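Local coordinates for protein type III effector HopA1 (Pseudomonas syringae pv. tomato str. DC3000, PDB 4RSX) that is an effector of the bacterial type III secretion system, probably delivered into plant cells to interfere with host signalling, present here as its C-terminal alpha/beta part, at residues F11-W14 against A15-E19; N23-R26 against M27-Y30; P90-R94 against F95-I99; K239-L242 against S243-Y247. All coordinates share one frame; numbering follows the deposited sequence.

From the N terminus, contact 1 (11-19) comes first, in the last turns of helix 2-19, and contact 2 (23-30) follows where helix 26-35 begins. The two touch: Trp14 NE1 lies 3.0 Å from Ile29 O, and Ala18 packs on Ile29. Contact 3 (90-99) leads from the loop after helix 82-88 into strand 96-101 of the antiparallel sheet, about 32 Å centre to centre from contact 1. Contact 4 (239-247) ends helix 234-245 and returns to contact 1, where Leu242 packs on Phe11. Each is local, and none nests in or crosses another along the chain. Contacts 1, 2 and 4 tie the helical part together; contact 3 belongs to the sheet.

Contact 1: F11-W14 against A15-E19; sequences FHEW and AKQAE
Glu13 and Gln17 meet side chain to side chain one turn apart on the exposed face of helix 2-19. Gln17 NE2 donates to Glu13 OE2 over 3.0 Å in a fairly straight bond (164°). The acceptor uses its anti lone pair, away from the other carboxylate oxygen, and lies near the plane of the Gln17 amide, while the carboxylate and amide planes are turned 59° apart. The bend of Glu13 at chi2 (58°) turns its carboxylate forward along the helix, toward the next turn, whereas Gln17, extended beyond CG, reaches back to meet it.

His12 and Lys16 run alongside each other in the same direction. The methylene chain of Lys16 lies against the imidazole, with CD 3.4 Å from His12 NE2 and CG 3.6 Å from His12 CD2. Bends at chi2 and chi3 carry the ammonium onward to Glu19, where Lys16 NZ and Glu19 OE1 form a salt bridge of 3.1 Å whose hydrogen bond is weak. Beneath these side chains, successive i to i+4 backbone bonds keep the helix regular, among them Ala15 N to Phe11 O at 3.0 Å.

The buried flank is Phe11, Trp14, Ala15 and Ala18. Trp14 donates through NE1 to Ile29 O of helix 26-35 and packs on Ile223 of helix 215-228, which also meets Phe11, while Ala15 rests on Leu238 of helix 234-245.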
# COMPACT_ATOMS: atom_id res chain seq x y z
N PHE A 11 -3.08 13.69 8.61
CA PHE A 11 -3.96 12.90 9.46
C PHE A 11 -4.96 13.80 10.19
O PHE A 11 -6.16 13.52 10.23
CB PHE A 11 -3.13 12.10 10.46
CG PHE A 11 -3.94 11.26 11.42
CD1 PHE A 11 -4.69 10.19 10.97
CD2 PHE A 11 -3.95 11.56 12.78
CE1 PHE A 11 -5.44 9.41 11.86
CE2 PHE A 11 -4.70 10.78 13.67
CZ PHE A 11 -5.45 9.71 13.20
N HIS A 12 -4.46 14.90 10.75
CA HIS A 12 -5.34 15.83 11.46
C HIS A 12 -6.39 16.46 10.54
O HIS A 12 -7.56 16.57 10.91
CB HIS A 12 -4.52 16.90 12.18
CG HIS A 12 -5.34 17.79 13.06
ND1 HIS A 12 -5.53 17.54 14.40
CD2 HIS A 12 -6.05 18.91 12.78
CE1 HIS A 12 -6.31 18.48 14.92
NE2 HIS A 12 -6.64 19.32 13.95
N GLU A 13 -5.99 16.87 9.34
CA GLU A 13 -6.94 17.39 8.35
C GLU A 13 -8.09 16.41 8.06
O GLU A 13 -9.27 16.78 8.08
CB GLU A 13 -6.23 17.78 7.05
CG GLU A 13 -7.20 18.24 5.95
CD GLU A 13 -8.05 19.43 6.39
OE1 GLU A 13 -7.55 20.26 7.18
OE2 GLU A 13 -9.22 19.56 5.94
N TRP A 14 -7.71 15.16 7.77
CA TRP A 14 -8.64 14.06 7.55
C TRP A 14 -9.64 14.01 8.71
O TRP A 14 -10.86 13.95 8.50
CB TRP A 14 -7.84 12.75 7.47
CG TRP A 14 -8.63 11.48 7.29
CD1 TRP A 14 -9.97 11.36 7.06
CD2 TRP A 14 -8.11 10.13 7.32
NE1 TRP A 14 -10.31 10.03 6.94
CE2 TRP A 14 -9.20 9.26 7.09
CE3 TRP A 14 -6.83 9.58 7.51
CZ2 TRP A 14 -9.05 7.86 7.06
CZ3 TRP A 14 -6.68 8.20 7.48
CH2 TRP A 14 -7.79 7.35 7.25
N ALA A 15 -9.09 14.03 9.92
CA ALA A 15 -9.86 13.95 11.15
C ALA A 15 -10.83 15.13 11.29
O ALA A 15 -11.95 14.95 11.78
CB ALA A 15 -8.93 13.86 12.35
N LYS A 16 -10.41 16.32 10.87
CA LYS A 16 -11.28 17.50 10.94
C LYS A 16 -12.45 17.38 9.97
O LYS A 16 -13.59 17.74 10.30
CB LYS A 16 -10.51 18.79 10.66
CG LYS A 16 -9.42 19.09 11.67
CD LYS A 16 -9.95 19.05 13.11
CE LYS A 16 -10.56 20.38 13.56
NZ LYS A 16 -10.59 20.47 15.07
N GLN A 17 -12.19 16.85 8.79
CA GLN A 17 -13.27 16.60 7.83
C GLN A 17 -14.24 15.55 8.36
O GLN A 17 -15.44 15.66 8.14
CB GLN A 17 -12.71 16.19 6.46
CG GLN A 17 -11.70 17.17 5.90
CD GLN A 17 -11.21 16.76 4.52
OE1 GLN A 17 -11.83 15.93 3.85
NE2 GLN A 17 -10.10 17.36 4.08
N ALA A 18 -13.73 14.53 9.06
CA ALA A 18 -14.61 13.55 9.69
C ALA A 18 -15.44 14.23 10.76
O ALA A 18 -16.63 13.96 10.92
CB ALA A 18 -13.81 12.37 10.29
N GLU A 19 -14.78 15.11 11.51
CA GLU A 19 -15.41 15.76 12.65
C GLU A 19 -16.51 16.70 12.19
O GLU A 19 -17.46 16.96 12.92
CB GLU A 19 -14.38 16.55 13.44
CG GLU A 19 -14.94 17.21 14.68
CD GLU A 19 -13.92 18.09 15.37
OE1 GLU A 19 -13.07 18.68 14.67
OE2 GLU A 19 -13.97 18.18 16.62

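Contact 2: N23-R26 against M27-Y30; sequences NPSR and MDIY
Ser25 and Asp28 form a capping box at the start of helix 26-35, each side chain receiving the other's backbone N-H. Asp28 N donates to Ser25 OG over 2.8 Å at the N-cap. In return, Ser25 N donates to Asp28 OD2 over 2.9 Å along an almost straight path (176°), reaching the oxygen from its anti side and 34° out of the carboxylate plane. With chi1 at 75°, Ser25 OG sits between its own backbone N and carbonyl carbon, turned in toward the first turn. Asp28 CG lies beside its own backbone N, which swings the carboxylate back over the serine. The negative group near the helix N terminus would be expected to interact favourably with the helix dipole.

Next to the box the packing stays close. Ile29 CG1 lies 3.3 Å from Ser25 O, and Pro24 CB lies 4.2 Å from Ile29 CG1. Ile29, the buried residue of this stretch, packs onward against Ser224 of helix 215-228.

The other side is looser. Asn23, Arg26 and Met27 are exposed, and the outer part of the Met27 side chain leads away from residues 23-26. Arg26 likewise extends away, its guanidinium held by a salt bridge from NH1 to Glu221. The helix itself is already under way here: Tyr30 N donates to Arg26 O at 2.9 Å, and Ile29 N reaches Ser25 O at 3.1 Å.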
# COMPACT_ATOMS: atom_id res chain seq x y z
N ASN A 23 -22.71 12.48 12.86
CA ASN A 23 -22.65 11.09 13.31
C ASN A 23 -21.96 10.14 12.32
O ASN A 23 -22.55 9.14 11.91
CB ASN A 23 -24.06 10.59 13.64
CG ASN A 23 -24.70 11.36 14.79
OD1 ASN A 23 -24.01 11.97 15.60
ND2 ASN A 23 -26.03 11.32 14.86
N PRO A 24 -20.70 10.45 11.95
CA PRO A 24 -20.02 9.69 10.89
C PRO A 24 -19.71 8.24 11.31
O PRO A 24 -19.30 8.00 12.44
CB PRO A 24 -18.72 10.47 10.69
CG PRO A 24 -18.46 11.12 12.01
CD PRO A 24 -19.80 11.42 12.62
N SER A 25 -19.91 7.30 10.39
CA SER A 25 -19.57 5.90 10.65
C SER A 25 -18.09 5.69 10.38
O SER A 25 -17.42 6.57 9.84
CB SER A 25 -20.37 4.99 9.72
OG SER A 25 -19.85 5.03 8.41
N ARG A 26 -17.58 4.51 10.74
CA ARG A 26 -16.19 4.18 10.42
C ARG A 26 -16.00 4.18 8.91
O ARG A 26 -14.97 4.65 8.41
CB ARG A 26 -15.78 2.83 11.04
CG ARG A 26 -15.55 2.88 12.55
CD ARG A 26 -15.37 1.49 13.16
NE ARG A 26 -16.58 0.68 13.02
CZ ARG A 26 -16.74 -0.31 12.14
NH1 ARG A 26 -15.75 -0.68 11.33
NH2 ARG A 26 -17.89 -0.95 12.10
N MET A 27 -17.01 3.69 8.19
CA MET A 27 -17.00 3.67 6.73
C MET A 27 -17.00 5.08 6.12
O MET A 27 -16.30 5.34 5.13
CB MET A 27 -18.18 2.86 6.19
CG MET A 27 -18.09 2.53 4.72
SD MET A 27 -16.63 1.54 4.32
CE MET A 27 -16.83 0.18 5.47
N ASP A 28 -17.78 5.99 6.71
CA ASP A 28 -17.78 7.38 6.26
C ASP A 28 -16.36 7.94 6.35
O ASP A 28 -15.83 8.49 5.37
CB ASP A 28 -18.70 8.24 7.14
CG ASP A 28 -20.16 7.96 6.89
OD1 ASP A 28 -20.51 7.60 5.75
OD2 ASP A 28 -20.95 8.12 7.85
N ILE A 29 -15.77 7.79 7.53
CA ILE A 29 -14.42 8.28 7.77
C ILE A 29 -13.47 7.67 6.76
O ILE A 29 -12.63 8.37 6.19
CB ILE A 29 -13.98 7.97 9.21
CG1 ILE A 29 -14.92 8.70 10.19
CG2 ILE A 29 -12.52 8.34 9.43
CD1 ILE A 29 -14.78 8.27 11.62
N TYR A 30 -13.64 6.37 6.50
CA TYR A 30 -12.80 5.64 5.55
C TYR A 30 -12.94 6.14 4.10
O TYR A 30 -11.95 6.17 3.34
CB TYR A 30 -13.13 4.15 5.66
CG TYR A 30 -12.40 3.28 4.67
CD1 TYR A 30 -11.01 3.23 4.67
CD2 TYR A 30 -13.09 2.51 3.75
CE1 TYR A 30 -10.32 2.42 3.77
CE2 TYR A 30 -12.42 1.69 2.84
CZ TYR A 30 -11.04 1.65 2.86
OH TYR A 30 -10.37 0.86 1.96

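Contact 3: P90-R94 against F95-I99; sequences PDAKR and FFYRI
Two side chains swung back beside their own backbone nitrogens, Asp91 (chi1 -70°) and Phe95 (chi1 -77°), come to lie one over the other in the turn that leads from helix 82-88 into strand 96-101 of the antiparallel sheet. Asp91 CB stands over the middle of the Phe95 ring, 3.5 Å from its centroid, in a CH-pi contact close to the ring normal. The carboxylate extends from there across the same face, its plane only 7° from that of the ring, so that Asp91 CG is 3.4 Å from Phe95 CZ. The carboxylate thus lies flat over the CZ end of that face rather than pointing an oxygen at it.

The backbone beneath is fastened by Asp91 O, which accepts two bonds: Phe95 N reaches it at 3.0 Å, nearly in line with the carbonyl, and Arg94 N at 2.7 Å. Together they hold the turn just before the chain extends into the strand. Further on, Tyr97 is buried against Leu52 and Leu55 of helix 45-58 and Leu82 and Ile86 of helix 82-88, while its backbone pairs with Val145 in the sheet.

The phenol reaches back from the strand and joins it to the turn through its hydroxyl. Tyr97 OH donates to Ala92 O over 2.5 Å, the carbonyl oxygen lying at the ring edge and using a lone pair in its own plane.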
# COMPACT_ATOMS: atom_id res chain seq x y z
N PRO A 90 -12.93 -12.77 -15.77
CA PRO A 90 -13.33 -11.46 -16.29
C PRO A 90 -12.82 -10.34 -15.38
O PRO A 90 -13.01 -9.16 -15.69
CB PRO A 90 -14.86 -11.51 -16.25
CG PRO A 90 -15.18 -12.52 -15.16
CD PRO A 90 -14.07 -13.54 -15.23
N ASP A 91 -12.19 -10.71 -14.27
CA ASP A 91 -11.64 -9.72 -13.35
C ASP A 91 -10.12 -9.57 -13.44
O ASP A 91 -9.55 -8.78 -12.70
CB ASP A 91 -12.02 -10.07 -11.92
CG ASP A 91 -13.48 -9.89 -11.65
OD1 ASP A 91 -13.94 -8.73 -11.73
OD2 ASP A 91 -14.15 -10.89 -11.35
N ALA A 92 -9.50 -10.33 -14.34
CA ALA A 92 -8.04 -10.42 -14.44
C ALA A 92 -7.32 -9.07 -14.58
O ALA A 92 -6.20 -8.91 -14.11
CB ALA A 92 -7.63 -11.35 -15.58
N LYS A 93 -7.97 -8.10 -15.21
CA LYS A 93 -7.39 -6.77 -15.38
C LYS A 93 -7.66 -5.87 -14.18
O LYS A 93 -7.13 -4.75 -14.10
CB LYS A 93 -7.94 -6.11 -16.66
CG LYS A 93 -7.48 -6.77 -17.96
CD LYS A 93 -8.03 -6.05 -19.20
CE LYS A 93 -7.44 -6.66 -20.48
NZ LYS A 93 -8.32 -6.54 -21.69
N ARG A 94 -8.48 -6.34 -13.24
CA ARG A 94 -8.98 -5.46 -12.17
C ARG A 94 -8.48 -5.82 -10.77
O ARG A 94 -8.26 -4.95 -9.94
CB ARG A 94 -10.51 -5.45 -12.16
CG ARG A 94 -11.18 -5.31 -13.53
CD ARG A 94 -11.63 -3.88 -13.79
NE ARG A 94 -12.46 -3.36 -12.69
CZ ARG A 94 -12.92 -2.11 -12.63
NH1 ARG A 94 -12.64 -1.25 -13.60
NH2 ARG A 94 -13.66 -1.72 -11.60
N PHE A 95 -8.34 -7.12 -10.50
CA PHE A 95 -8.05 -7.56 -9.15
C PHE A 95 -6.57 -7.43 -8.81
O PHE A 95 -5.75 -7.10 -9.67
CB PHE A 95 -8.54 -9.00 -8.94
CG PHE A 95 -10.04 -9.11 -8.73
CD1 PHE A 95 -10.84 -7.97 -8.68
CD2 PHE A 95 -10.64 -10.35 -8.58
CE1 PHE A 95 -12.22 -8.06 -8.49
CE2 PHE A 95 -12.03 -10.46 -8.38
CZ PHE A 95 -12.81 -9.30 -8.34
N PHE A 96 -6.22 -7.67 -7.54
CA PHE A 96 -4.83 -7.63 -7.10
C PHE A 96 -4.05 -8.90 -7.41
O PHE A 96 -4.61 -10.00 -7.38
CB PHE A 96 -4.76 -7.41 -5.59
CG PHE A 96 -4.89 -5.98 -5.19
CD1 PHE A 96 -3.79 -5.12 -5.27
CD2 PHE A 96 -6.09 -5.49 -4.71
CE1 PHE A 96 -3.90 -3.80 -4.88
CE2 PHE A 96 -6.22 -4.16 -4.33
CZ PHE A 96 -5.12 -3.32 -4.42
N TYR A 97 -2.76 -8.76 -7.68
CA TYR A 97 -1.86 -9.89 -7.76
C TYR A 97 -0.77 -9.75 -6.70
O TYR A 97 -0.31 -8.64 -6.41
CB TYR A 97 -1.21 -9.95 -9.14
CG TYR A 97 -2.19 -10.19 -10.27
CD1 TYR A 97 -2.37 -11.46 -10.79
CD2 TYR A 97 -2.94 -9.15 -10.81
CE1 TYR A 97 -3.25 -11.70 -11.83
CE2 TYR A 97 -3.84 -9.37 -11.84
CZ TYR A 97 -3.99 -10.65 -12.35
OH TYR A 97 -4.87 -10.91 -13.37
N ARG A 98 -0.36 -10.85 -6.09
CA ARG A 98 0.79 -10.76 -5.21
C ARG A 98 1.99 -11.36 -5.88
O ARG A 98 1.88 -12.28 -6.69
CB ARG A 98 0.55 -11.38 -3.83
CG ARG A 98 -0.07 -12.76 -3.84
CD ARG A 98 -0.16 -13.31 -2.42
NE ARG A 98 -0.79 -12.38 -1.49
CZ ARG A 98 -0.66 -12.45 -0.17
NH1 ARG A 98 0.08 -13.41 0.37
NH2 ARG A 98 -1.26 -11.57 0.62
N ILE A 99 3.14 -10.78 -5.55
CA ILE A 99 4.43 -11.26 -6.02
C ILE A 99 5.13 -11.83 -4.80
O ILE A 99 5.41 -11.10 -3.85
CB ILE A 99 5.25 -10.07 -6.51
CG1 ILE A 99 4.45 -9.29 -7.56
CG2 ILE A 99 6.60 -10.54 -7.05
CD1 ILE A 99 5.02 -7.89 -7.84

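Contact 4: K239-L242 against S243-Y247; sequences KLSL and SANGY
Asn245 turns its side-chain amide back over the last turn of helix 234-245, where ND2 donates to Ser241 O over 2.7 Å. The acceptor lies near the amide plane, but the donor is tilted 32° from the carbonyl plane. Asn245 CG sits beside its own backbone N (chi1 -83°), which points the amide back toward Ser241. Both polar ends also reach helix 215-228: Asn245 ND2 bonds Asp225, and Ser241 OG bonds Val222 O.

On the buried side, Leu242 and Tyr247 cross at about a right angle, with Leu242 CD2 3.9 Å from Tyr247 CB. The Tyr247 ring carries on away from this contact, against Val222 and into a cation-pi interaction with Arg219, while Leu242 faces Phe8 and Phe11 of helix 2-19.

The same leucine's carbonyl takes part in closing the helix. Tyr247 N donates to Leu242 O over 2.8 Å from above the carbonyl plane, and Gly246 N donates to Ser243 O over 3.0 Å. Gly246 takes a positive phi (102°), a conformation that glycine accepts readily. With these two bonds the chain leaves the helix in a Schellman motif, a classic C-terminal helix cap built around glycine.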
# COMPACT_ATOMS: atom_id res chain seq x y z
N LYS A 239 -4.23 12.28 19.35
CA LYS A 239 -2.95 11.79 19.85
C LYS A 239 -3.14 10.68 20.87
O LYS A 239 -2.41 9.68 20.85
CB LYS A 239 -2.14 12.93 20.45
CG LYS A 239 -1.72 13.96 19.40
CD LYS A 239 -0.65 14.92 19.95
CE LYS A 239 -0.15 15.87 18.87
NZ LYS A 239 0.84 15.23 17.98
N LEU A 240 -4.12 10.83 21.75
CA LEU A 240 -4.41 9.79 22.74
C LEU A 240 -4.94 8.54 22.05
O LEU A 240 -4.56 7.44 22.40
CB LEU A 240 -5.44 10.29 23.74
CG LEU A 240 -5.25 9.91 25.21
CD1 LEU A 240 -5.24 8.39 25.39
CD2 LEU A 240 -3.98 10.55 25.76
N SER A 241 -5.84 8.73 21.08
CA SER A 241 -6.38 7.60 20.33
C SER A 241 -5.29 6.87 19.54
O SER A 241 -5.31 5.64 19.44
CB SER A 241 -7.51 8.05 19.41
OG SER A 241 -7.96 6.97 18.60
N LEU A 242 -4.33 7.62 18.99
CA LEU A 242 -3.18 6.99 18.35
C LEU A 242 -2.39 6.12 19.34
O LEU A 242 -2.17 4.93 19.09
CB LEU A 242 -2.28 8.02 17.67
CG LEU A 242 -2.78 8.63 16.36
CD1 LEU A 242 -1.93 9.83 15.98
CD2 LEU A 242 -2.74 7.61 15.24
N SER A 243 -1.97 6.72 20.45
CA SER A 243 -1.24 5.98 21.47
C SER A 243 -2.02 4.76 21.94
O SER A 243 -1.47 3.67 21.99
CB SER A 243 -0.90 6.86 22.67
OG SER A 243 0.09 7.79 22.33
N ALA A 244 -3.30 4.96 22.28
CA ALA A 244 -4.11 3.88 22.85
C ALA A 244 -4.32 2.73 21.86
O ALA A 244 -4.62 1.59 22.24
CB ALA A 244 -5.46 4.42 23.33
N ASN A 245 -4.17 3.04 20.57
CA ASN A 245 -4.35 2.05 19.51
C ASN A 245 -3.03 1.48 19.03
O ASN A 245 -3.01 0.61 18.17
CB ASN A 245 -5.11 2.64 18.33
CG ASN A 245 -6.59 2.61 18.54
OD1 ASN A 245 -7.20 1.54 18.50
ND2 ASN A 245 -7.19 3.79 18.81
N GLY A 246 -1.94 1.96 19.60
CA GLY A 246 -0.64 1.36 19.37
C GLY A 246 0.23 2.12 18.38
O GLY A 246 1.32 1.64 18.02
N TYR A 247 -0.22 3.29 17.95
CA TYR A 247 0.57 4.08 17.01
C TYR A 247 1.31 5.22 17.70
O TYR A 247 1.06 5.53 18.86
CB TYR A 247 -0.32 4.60 15.88
CG TYR A 247 -1.06 3.50 15.16
CD1 TYR A 247 -0.40 2.69 14.25
CD2 TYR A 247 -2.41 3.27 15.38
CE1 TYR A 247 -1.06 1.67 13.59
CE2 TYR A 247 -3.09 2.26 14.72
CZ TYR A 247 -2.41 1.46 13.82
OH TYR A 247 -3.06 0.44 13.16